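Local coordinates for 3-methylaspartate ammonia-lyase (Citrobacter amalonaticus, PDB 1KKR), which catalyses the reversible anti elimination of ammonia from (2S,3S)-3-methyl-L-aspartate to give mesaconate, with magnesium as cofactor, at residues F15-Q20 / T360-E365; V328-P333 / M353-G358. All coordinates share one frame; numbering follows the deposited sequence.

Contact 1 of 2, residues F15-Q20 / T360-E365; sequences FYFDDQ and TCNETE. With 2AS ((2S,3S)-3-methyl-aspartic acid), chain E.
Where the N-terminal domain closes over the substrate end of the TIM barrel, as in the enolase superfamily, Phe15, at the corner of strand 3-18, meets Cys361 and Asn362 of the loop that follows barrel strand 354-357. CD2 of Phe15 lies 3.5 Å from SG of Cys361. The sulfur stands 4.2 Å from the centroid of the Phe15 ring and 45° off its normal, an oblique sulfur-aromatic contact; a chi1 of 56°, which sets SG between the backbone N and the carbonyl carbon, turns it to the ring. The same loop also holds the ligand: Cys361 N donates to O of the bound 3-methylaspartate (2.8 Å), and Thr360 OG1 donates to OXT of the same carboxylate at 2.8 Å. Two donors from adjacent residues thus fix the orientation of that group. Asn362 lies across from Phe15, their CA atoms 4.4 Å apart. Its OD1 comes within 3.1 Å of Phe15 C, while its ND2 lies 3.1 Å from CE1 of Phe17, with amide and ring planes 81° apart. Both ends of this amide are held from outside, OD1 by Ser13 and ND2 by Ala71 O, which fixes its rotation. Within the loop, Glu363 OE1 accepts from Thr360 N (3.1 Å) through its anti lone pair and also forms a salt bridge with Lys386. Strand 47-59 flanks the Phe15 and Phe17 side chains, helix 365-378 starts just beyond Thr364, and Asp392 of the second subunit packs on Phe15 and bonds Tyr16 OH.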
ATOM      1  N   PHE A  15      -0.819   7.878   4.958  1.00 19.43           N
ATOM      2  CA  PHE A  15      -0.216   9.172   4.656  1.00 19.57           C
ATOM      3  C   PHE A  15       0.027  10.039   5.884  1.00 19.78           C
ATOM      4  O   PHE A  15       0.664   9.582   6.808  1.00 20.54           O
ATOM      5  CB  PHE A  15      -0.884   9.906   3.486  1.00 19.70           C
ATOM      6  CG  PHE A  15       0.075  10.835   2.734  1.00 21.38           C
ATOM      7  CD1 PHE A  15       1.232  10.364   2.146  1.00 20.07           C
ATOM      8  CD2 PHE A  15      -0.182  12.185   2.661  1.00 22.33           C
ATOM      9  CE1 PHE A  15       2.104  11.239   1.540  1.00 23.45           C
ATOM     10  CE2 PHE A  15       0.661  13.038   2.014  1.00 22.66           C
ATOM     11  CZ  PHE A  15       1.798  12.583   1.461  1.00 21.91           C
ATOM     12  N   TYR A  16      -0.309  11.323   5.829  1.00 20.89           N
ATOM     13  CA  TYR A  16       0.057  12.269   6.858  1.00 21.37           C
ATOM     14  C   TYR A  16      -1.169  13.099   7.144  1.00 22.05           C
ATOM     15  O   TYR A  16      -1.995  13.342   6.262  1.00 21.98           O
ATOM     16  CB  TYR A  16       1.302  13.162   6.404  1.00 21.75           C
ATOM     17  CG  TYR A  16       2.468  12.218   6.270  1.00 23.16           C
ATOM     18  CD1 TYR A  16       2.634  11.444   5.126  1.00 23.29           C
ATOM     19  CD2 TYR A  16       3.290  11.971   7.355  1.00 24.06           C
ATOM     20  CE1 TYR A  16       3.613  10.512   5.041  1.00 22.15           C
ATOM     21  CE2 TYR A  16       4.256  11.056   7.289  1.00 23.64           C
ATOM     22  CZ  TYR A  16       4.409  10.296   6.156  1.00 24.92           C
ATOM     23  OH  TYR A  16       5.374   9.339   6.217  1.00 19.62           O
ATOM     24  N   PHE A  17      -1.304  13.485   8.396  1.00 22.66           N
ATOM     25  CA  PHE A  17      -2.156  14.596   8.724  1.00 24.44           C
ATOM     26  C   PHE A  17      -1.445  15.905   8.381  1.00 25.13           C
ATOM     27  O   PHE A  17      -0.378  16.153   8.922  1.00 27.09           O
ATOM     28  CB  PHE A  17      -2.440  14.624  10.209  1.00 24.50           C
ATOM     29  CG  PHE A  17      -3.254  13.486  10.668  1.00 24.32           C
ATOM     30  CD1 PHE A  17      -4.304  13.075   9.931  1.00 23.84           C
ATOM     31  CD2 PHE A  17      -2.949  12.805  11.822  1.00 25.57           C
ATOM     32  CE1 PHE A  17      -5.084  12.030  10.346  1.00 25.41           C
ATOM     33  CE2 PHE A  17      -3.733  11.743  12.234  1.00 25.67           C
ATOM     34  CZ  PHE A  17      -4.790  11.365  11.500  1.00 24.23           C
ATOM     35  N   ASP A  18      -2.062  16.757   7.562  1.00 25.58           N
ATOM     36  CA  ASP A  18      -1.488  18.062   7.211  1.00 26.31           C
ATOM     37  C   ASP A  18      -2.372  19.209   7.718  1.00 27.55           C
ATOM     38  O   ASP A  18      -3.604  19.169   7.595  1.00 28.01           O
ATOM     39  CB  ASP A  18      -1.313  18.216   5.689  1.00 26.04           C
ATOM     40  CG  ASP A  18      -0.152  17.388   5.111  1.00 26.43           C
ATOM     41  OD1 ASP A  18       0.773  16.989   5.871  1.00 23.81           O
ATOM     42  OD2 ASP A  18      -0.081  17.151   3.876  1.00 24.93           O
ATOM     43  N   ASP A  19      -1.752  20.257   8.237  1.00 28.52           N
ATOM     44  CA  ASP A  19      -2.504  21.444   8.614  1.00 29.80           C
ATOM     45  C   ASP A  19      -2.686  22.313   7.393  1.00 30.22           C
ATOM     46  O   ASP A  19      -1.848  23.147   7.046  1.00 30.07           O
ATOM     47  CB  ASP A  19      -1.743  22.156   9.697  1.00 30.34           C
ATOM     48  CG  ASP A  19      -2.353  23.466  10.138  1.00 31.49           C
ATOM     49  OD1 ASP A  19      -3.236  24.082   9.485  1.00 31.04           O
ATOM     50  OD2 ASP A  19      -1.904  23.939  11.200  1.00 34.11           O
ATOM     51  N   GLN A  20      -3.803  22.084   6.736  1.00 30.74           N
ATOM     52  CA  GLN A  20      -4.180  22.831   5.571  1.00 31.45           C
ATOM     53  C   GLN A  20      -4.082  24.348   5.740  1.00 32.15           C
ATOM     54  O   GLN A  20      -3.689  25.043   4.815  1.00 30.78           O
ATOM     55  CB  GLN A  20      -5.632  22.517   5.248  1.00 32.17           C
ATOM     56  CG  GLN A  20      -5.919  22.639   3.770  1.00 32.61           C
ATOM     57  CD  GLN A  20      -7.371  22.312   3.408  1.00 36.39           C
ATOM     58  OE1 GLN A  20      -8.290  22.690   4.132  1.00 36.47           O
ATOM     59  NE2 GLN A  20      -7.574  21.613   2.287  1.00 37.99           N
ATOM     60  N   THR A 360      -9.317   9.284   0.534  1.00 21.30           N
ATOM     61  CA  THR A 360      -8.045   9.961   0.853  1.00 20.83           C
ATOM     62  C   THR A 360      -6.834   9.061   0.797  1.00 20.66           C
ATOM     63  O   THR A 360      -6.917   7.861   1.050  1.00 19.13           O
ATOM     64  CB  THR A 360      -8.110  10.642   2.250  1.00 21.32           C
ATOM     65  OG1 THR A 360      -6.887  11.339   2.520  1.00 22.47           O
ATOM     66  CG2 THR A 360      -8.260   9.616   3.389  1.00 22.07           C
ATOM     67  N   CYS A 361      -5.699   9.660   0.455  1.00 19.72           N
ATOM     68  CA  CYS A 361      -4.448   8.952   0.530  1.00 20.84           C
ATOM     69  C   CYS A 361      -4.193   8.575   1.966  1.00 20.55           C
ATOM     70  O   CYS A 361      -3.415   7.697   2.222  1.00 20.83           O
ATOM     71  CB  CYS A 361      -3.271   9.832   0.066  1.00 20.35           C
ATOM     72  SG  CYS A 361      -3.096  11.421   0.952  1.00 24.27           S
ATOM     73  N   ASN A 362      -4.868   9.226   2.901  1.00 20.77           N
ATOM     74  CA  ASN A 362      -4.569   9.059   4.317  1.00 20.46           C
ATOM     75  C   ASN A 362      -5.411   8.030   5.038  1.00 19.94           C
ATOM     76  O   ASN A 362      -5.485   8.082   6.279  1.00 20.55           O
ATOM     77  CB  ASN A 362      -4.729  10.396   5.062  1.00 20.56           C
ATOM     78  CG  ASN A 362      -4.111  10.377   6.470  1.00 21.93           C
ATOM     79  OD1 ASN A 362      -3.008   9.814   6.688  1.00 19.80           O
ATOM     80  ND2 ASN A 362      -4.817  11.014   7.439  1.00 17.07           N
ATOM     81  N   GLU A 363      -6.041   7.107   4.303  1.00 19.00           N
ATOM     82  CA  GLU A 363      -6.808   6.027   4.943  1.00 18.29           C
ATOM     83  C   GLU A 363      -6.000   4.712   4.896  1.00 18.23           C
ATOM     84  O   GLU A 363      -4.748   4.777   4.918  1.00 17.03           O
ATOM     85  CB  GLU A 363      -8.252   5.929   4.488  1.00 18.75           C
ATOM     86  CG  GLU A 363      -8.514   5.685   3.020  1.00 17.58           C
ATOM     87  CD  GLU A 363     -10.011   5.830   2.700  1.00 20.66           C
ATOM     88  OE1 GLU A 363     -10.387   6.815   2.034  1.00 21.99           O
ATOM     89  OE2 GLU A 363     -10.773   4.992   3.236  1.00 15.39           O
ATOM     90  N   THR A 364      -6.629   3.533   4.927  1.00 17.52           N
ATOM     91  CA  THR A 364      -5.840   2.303   5.053  1.00 16.78           C
ATOM     92  C   THR A 364      -6.155   1.260   4.033  1.00 16.93           C
ATOM     93  O   THR A 364      -7.056   1.448   3.207  1.00 15.85           O
ATOM     94  CB  THR A 364      -6.069   1.647   6.456  1.00 17.82           C
ATOM     95  OG1 THR A 364      -7.400   1.091   6.564  1.00 15.08           O
ATOM     96  CG2 THR A 364      -6.018   2.687   7.544  1.00 18.79           C
ATOM     97  N   GLU A 365      -5.391   0.165   4.096  1.00 17.05           N
ATOM     98  CA  GLU A 365      -5.669  -1.027   3.286  1.00 18.00           C
ATOM     99  C   GLU A 365      -7.061  -1.581   3.592  1.00 17.65           C
ATOM    100  O   GLU A 365      -7.768  -1.914   2.659  1.00 17.62           O
ATOM    101  CB  GLU A 365      -4.575  -2.119   3.350  1.00 18.82           C
ATOM    102  CG  GLU A 365      -4.664  -3.232   4.385  1.00 19.71           C
ATOM    103  CD  GLU A 365      -4.503  -2.802   5.836  1.00 20.62           C
ATOM    104  OE1 GLU A 365      -4.727  -1.601   6.199  1.00 16.97           O
ATOM    105  OE2 GLU A 365      -4.197  -3.725   6.624  1.00 19.24           O
TER
HETATM  106  C   2AS E 801      -6.571  13.082  -0.649  1.00 26.33           C
HETATM  107  O   2AS E 801      -5.826  12.112  -0.809  1.00 25.79           O
HETATM  108  CA  2AS E 801      -6.781  14.141  -1.752  1.00 26.39           C
HETATM  109  N   2AS E 801      -5.660  14.232  -2.707  1.00 25.83           N
HETATM  110  CB  2AS E 801      -8.179  13.942  -2.419  1.00 26.45           C
HETATM  111  CG  2AS E 801      -8.517  15.080  -3.359  1.00 26.23           C
HETATM  112  OD1 2AS E 801      -9.665  15.314  -3.733  1.00 22.97           O
HETATM  113  C4  2AS E 801      -8.410  12.651  -3.201  1.00 27.04           C
HETATM  114  OD2 2AS E 801      -7.605  15.806  -3.710  1.00 26.70           O
HETATM  115  OXT 2AS E 801      -7.167  13.190   0.426  1.00 24.77           O

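Contact 2 of 2, residues V328-P333 / M353-G358; sequences VQIKTP and MEAYQG. With 2AS ((2S,3S)-3-methyl-aspartic acid), chain E.
Four backbone hydrogen bonds join Val328-Ile330 to Glu354-Gly358 as neighbouring parallel strands of the TIM barrel, the two ends of a beta-alpha-beta unit whose crossover is helix 339-350. Ile330 N to Tyr356 O is the shortest (2.8 Å, 168°); Gly358 N reaches Ile330 O at 3.0 Å from above the carbonyl plane, where the strands give way to loops. At that end Gln329 NE2 donates to OD1 of 3-methylaspartate (3.1 Å), while its OE1 accepts from Gly359 N, which leaves the amide little freedom to turn. Lys331, the proton acceptor, brings NZ to 3.6 Å from the same OD1 and pairs with Asp307, a magnesium ligand. Gln329 runs alongside Tyr356 on the same face of the sheet: its CG, anti to the backbone N (chi1 -177°), sits over one face of the Tyr356 ring, 3.4 Å from CE2, with amide and ring planes 41° apart. His236 meets that ring edge-to-face. The opposite face carries Val328, Ile330 and Ala355; Val328 packs on helix 313-321, Ile330 on that and helix 339-350. There Ile330 CD1 touches Ala355 CB at 3.8 Å, and selenomethionine Met353 lays CE 3.9 Å from Val328 CG1.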
ATOM      1  N   VAL A 328     -19.812  14.492  -8.389  1.00 22.69           N
ATOM      2  CA  VAL A 328     -19.478  14.954  -7.041  1.00 22.98           C
ATOM      3  C   VAL A 328     -18.600  13.919  -6.384  1.00 23.32           C
ATOM      4  O   VAL A 328     -18.838  12.694  -6.532  1.00 23.16           O
ATOM      5  CB  VAL A 328     -20.697  15.122  -6.119  1.00 23.27           C
ATOM      6  CG1 VAL A 328     -21.586  16.272  -6.565  1.00 21.63           C
ATOM      7  CG2 VAL A 328     -21.472  13.852  -6.041  1.00 24.92           C
ATOM      8  N   GLN A 329     -17.570  14.376  -5.682  1.00 22.57           N
ATOM      9  CA  GLN A 329     -16.762  13.430  -4.928  1.00 22.51           C
ATOM     10  C   GLN A 329     -17.384  13.105  -3.590  1.00 22.09           C
ATOM     11  O   GLN A 329     -17.451  13.955  -2.725  1.00 23.68           O
ATOM     12  CB  GLN A 329     -15.295  13.861  -4.708  1.00 21.99           C
ATOM     13  CG  GLN A 329     -14.535  12.752  -3.966  1.00 24.47           C
ATOM     14  CD  GLN A 329     -13.060  13.004  -3.569  1.00 26.61           C
ATOM     15  OE1 GLN A 329     -12.535  12.257  -2.739  1.00 24.15           O
ATOM     16  NE2 GLN A 329     -12.399  13.969  -4.181  1.00 25.46           N
ATOM     17  N   ILE A 330     -17.709  11.833  -3.402  1.00 20.94           N
ATOM     18  CA  ILE A 330     -18.203  11.300  -2.164  1.00 20.81           C
ATOM     19  C   ILE A 330     -16.897  10.897  -1.451  1.00 20.45           C
ATOM     20  O   ILE A 330     -16.335   9.823  -1.681  1.00 19.10           O
ATOM     21  CB  ILE A 330     -19.089  10.067  -2.465  1.00 20.56           C
ATOM     22  CG1 ILE A 330     -20.240  10.451  -3.402  1.00 22.74           C
ATOM     23  CG2 ILE A 330     -19.591   9.454  -1.176  1.00 21.52           C
ATOM     24  CD1 ILE A 330     -21.095   9.261  -3.928  1.00 24.42           C
ATOM     25  N   LYS A 331     -16.412  11.761  -0.583  1.00 20.57           N
ATOM     26  CA  LYS A 331     -15.112  11.553   0.018  1.00 21.13           C
ATOM     27  C   LYS A 331     -15.361  10.671   1.249  1.00 20.40           C
ATOM     28  O   LYS A 331     -15.669  11.184   2.300  1.00 20.68           O
ATOM     29  CB  LYS A 331     -14.472  12.906   0.309  1.00 21.80           C
ATOM     30  CG  LYS A 331     -12.956  12.793   0.573  1.00 23.68           C
ATOM     31  CD  LYS A 331     -12.285  14.140   0.698  1.00 25.15           C
ATOM     32  CE  LYS A 331     -11.730  14.614  -0.588  1.00 23.00           C
ATOM     33  NZ  LYS A 331     -11.296  16.046  -0.647  1.00 18.80           N
ATOM     34  N   THR A 332     -15.275   9.345   1.056  1.00 19.57           N
ATOM     35  CA  THR A 332     -15.791   8.353   1.996  1.00 19.06           C
ATOM     36  C   THR A 332     -15.631   8.635   3.501  1.00 18.92           C
ATOM     37  O   THR A 332     -16.582   8.476   4.229  1.00 18.96           O
ATOM     38  CB  THR A 332     -15.384   6.910   1.626  1.00 19.00           C
ATOM     39  OG1 THR A 332     -13.972   6.770   1.515  1.00 19.96           O
ATOM     40  CG2 THR A 332     -15.903   6.579   0.202  1.00 19.04           C
ATOM     41  N   PRO A 333     -14.461   8.992   4.001  1.00 18.60           N
ATOM     42  CA  PRO A 333     -14.334   9.080   5.432  1.00 18.81           C
ATOM     43  C   PRO A 333     -15.172  10.211   6.003  1.00 20.15           C
ATOM     44  O   PRO A 333     -15.641  10.105   7.140  1.00 18.81           O
ATOM     45  CB  PRO A 333     -12.862   9.329   5.635  1.00 19.91           C
ATOM     46  CG  PRO A 333     -12.212   8.845   4.411  1.00 20.06           C
ATOM     47  CD  PRO A 333     -13.192   9.266   3.323  1.00 18.65           C
HETATM   48  N   MSE A 353     -26.812  12.337 -11.330  1.00 27.39           N
HETATM   49  CA  MSE A 353     -25.475  12.814 -10.951  1.00 25.86           C
HETATM   50  C   MSE A 353     -24.450  11.677 -11.077  1.00 25.56           C
HETATM   51  O   MSE A 353     -24.708  10.570 -10.632  1.00 25.32           O
HETATM   52  CB  MSE A 353     -25.490  13.379  -9.497  1.00 25.67           C
HETATM   53  CG  MSE A 353     -24.179  13.980  -8.966  1.00 22.97           C
HETATM   54 SE   MSE A 353     -23.397  15.263  -9.998  1.00 26.20          SE
HETATM   55  CE  MSE A 353     -24.460  16.418  -9.236  1.00 22.18           C
ATOM     56  N   GLU A 354     -23.292  11.926 -11.693  1.00 25.19           N
ATOM     57  CA  GLU A 354     -22.249  10.929 -11.712  1.00 23.95           C
ATOM     58  C   GLU A 354     -21.628  10.919 -10.284  1.00 23.45           C
ATOM     59  O   GLU A 354     -21.200  11.957  -9.763  1.00 22.25           O
ATOM     60  CB  GLU A 354     -21.153  11.202 -12.782  1.00 24.45           C
ATOM     61  CG  GLU A 354     -21.623  11.315 -14.248  1.00 24.88           C
ATOM     62  CD  GLU A 354     -20.491  11.582 -15.217  1.00 25.12           C
ATOM     63  OE1 GLU A 354     -19.314  11.455 -14.872  1.00 23.78           O
ATOM     64  OE2 GLU A 354     -20.762  11.914 -16.377  1.00 30.71           O
ATOM     65  N   ALA A 355     -21.549   9.737  -9.687  1.00 22.22           N
ATOM     66  CA  ALA A 355     -20.945   9.542  -8.352  1.00 22.15           C
ATOM     67  C   ALA A 355     -19.513   9.038  -8.446  1.00 21.33           C
ATOM     68  O   ALA A 355     -19.262   8.064  -9.094  1.00 20.20           O
ATOM     69  CB  ALA A 355     -21.793   8.561  -7.559  1.00 21.89           C
ATOM     70  N   TYR A 356     -18.588   9.765  -7.841  1.00 20.54           N
ATOM     71  CA  TYR A 356     -17.200   9.426  -7.763  1.00 20.21           C
ATOM     72  C   TYR A 356     -16.969   9.079  -6.296  1.00 20.06           C
ATOM     73  O   TYR A 356     -17.066   9.967  -5.406  1.00 19.89           O
ATOM     74  CB  TYR A 356     -16.435  10.676  -8.107  1.00 21.59           C
ATOM     75  CG  TYR A 356     -15.002  10.758  -7.629  1.00 21.25           C
ATOM     76  CD1 TYR A 356     -14.245   9.615  -7.435  1.00 20.60           C
ATOM     77  CD2 TYR A 356     -14.399  11.997  -7.405  1.00 20.74           C
ATOM     78  CE1 TYR A 356     -12.912   9.698  -7.009  1.00 22.50           C
ATOM     79  CE2 TYR A 356     -13.058  12.096  -7.001  1.00 20.90           C
ATOM     80  CZ  TYR A 356     -12.327  10.943  -6.786  1.00 21.03           C
ATOM     81  OH  TYR A 356     -11.006  10.949  -6.368  1.00 17.89           O
ATOM     82  N   GLN A 357     -16.757   7.783  -6.042  1.00 19.41           N
ATOM     83  CA  GLN A 357     -16.576   7.285  -4.701  1.00 19.33           C
ATOM     84  C   GLN A 357     -15.061   7.487  -4.468  1.00 19.44           C
ATOM     85  O   GLN A 357     -14.253   6.695  -4.940  1.00 19.25           O
ATOM     86  CB  GLN A 357     -16.966   5.804  -4.569  1.00 19.44           C
ATOM     87  CG  GLN A 357     -17.235   5.342  -3.121  1.00 18.22           C
ATOM     88  CD  GLN A 357     -17.527   3.890  -3.069  1.00 18.42           C
ATOM     89  OE1 GLN A 357     -18.568   3.452  -3.550  1.00 17.85           O
ATOM     90  NE2 GLN A 357     -16.565   3.103  -2.560  1.00 18.71           N
ATOM     91  N   GLY A 358     -14.692   8.585  -3.816  1.00 18.94           N
ATOM     92  CA  GLY A 358     -13.273   8.949  -3.697  1.00 19.74           C
ATOM     93  C   GLY A 358     -12.787   8.519  -2.305  1.00 20.60           C
ATOM     94  O   GLY A 358     -12.961   7.366  -1.894  1.00 19.54           O
TER
HETATM   95  C   2AS E 801      -6.571  13.082  -0.649  1.00 26.33           C
HETATM   96  O   2AS E 801      -5.826  12.112  -0.809  1.00 25.79           O
HETATM   97  CA  2AS E 801      -6.781  14.141  -1.752  1.00 26.39           C
HETATM   98  N   2AS E 801      -5.660  14.232  -2.707  1.00 25.83           N
HETATM   99  CB  2AS E 801      -8.179  13.942  -2.419  1.00 26.45           C
HETATM  100  CG  2AS E 801      -8.517  15.080  -3.359  1.00 26.23           C
HETATM  101  OD1 2AS E 801      -9.665  15.314  -3.733  1.00 22.97           O
HETATM  102  C4  2AS E 801      -8.410  12.651  -3.201  1.00 27.04           C
HETATM  103  OD2 2AS E 801      -7.605  15.806  -3.710  1.00 26.70           O
HETATM  104  OXT 2AS E 801      -7.167  13.190   0.426  1.00 24.77           O

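From the N terminus, the chain runs through strand 3-18, the first strand of the three-stranded antiparallel sheet, and later lays down seven of the eight barrel strands, up to 354-357, before Thr360-Glu365 closes contact 1, a loop of 339 residues; strand 382-384 follows. Contact 2 is nested inside it, closing a short loop of 19 residues around helix 339-350. Contact 1 joins the N-terminal domain to the barrel, whereas contact 2 joins adjacent strands within the barrel. Their centres lie about 17 Å apart, yet they touch: Glu363 OE1 is 3.6 Å from Pro333 CG. Both meet the bound 3-methylaspartate, contact 1 at one carboxylate and contact 2 at the other.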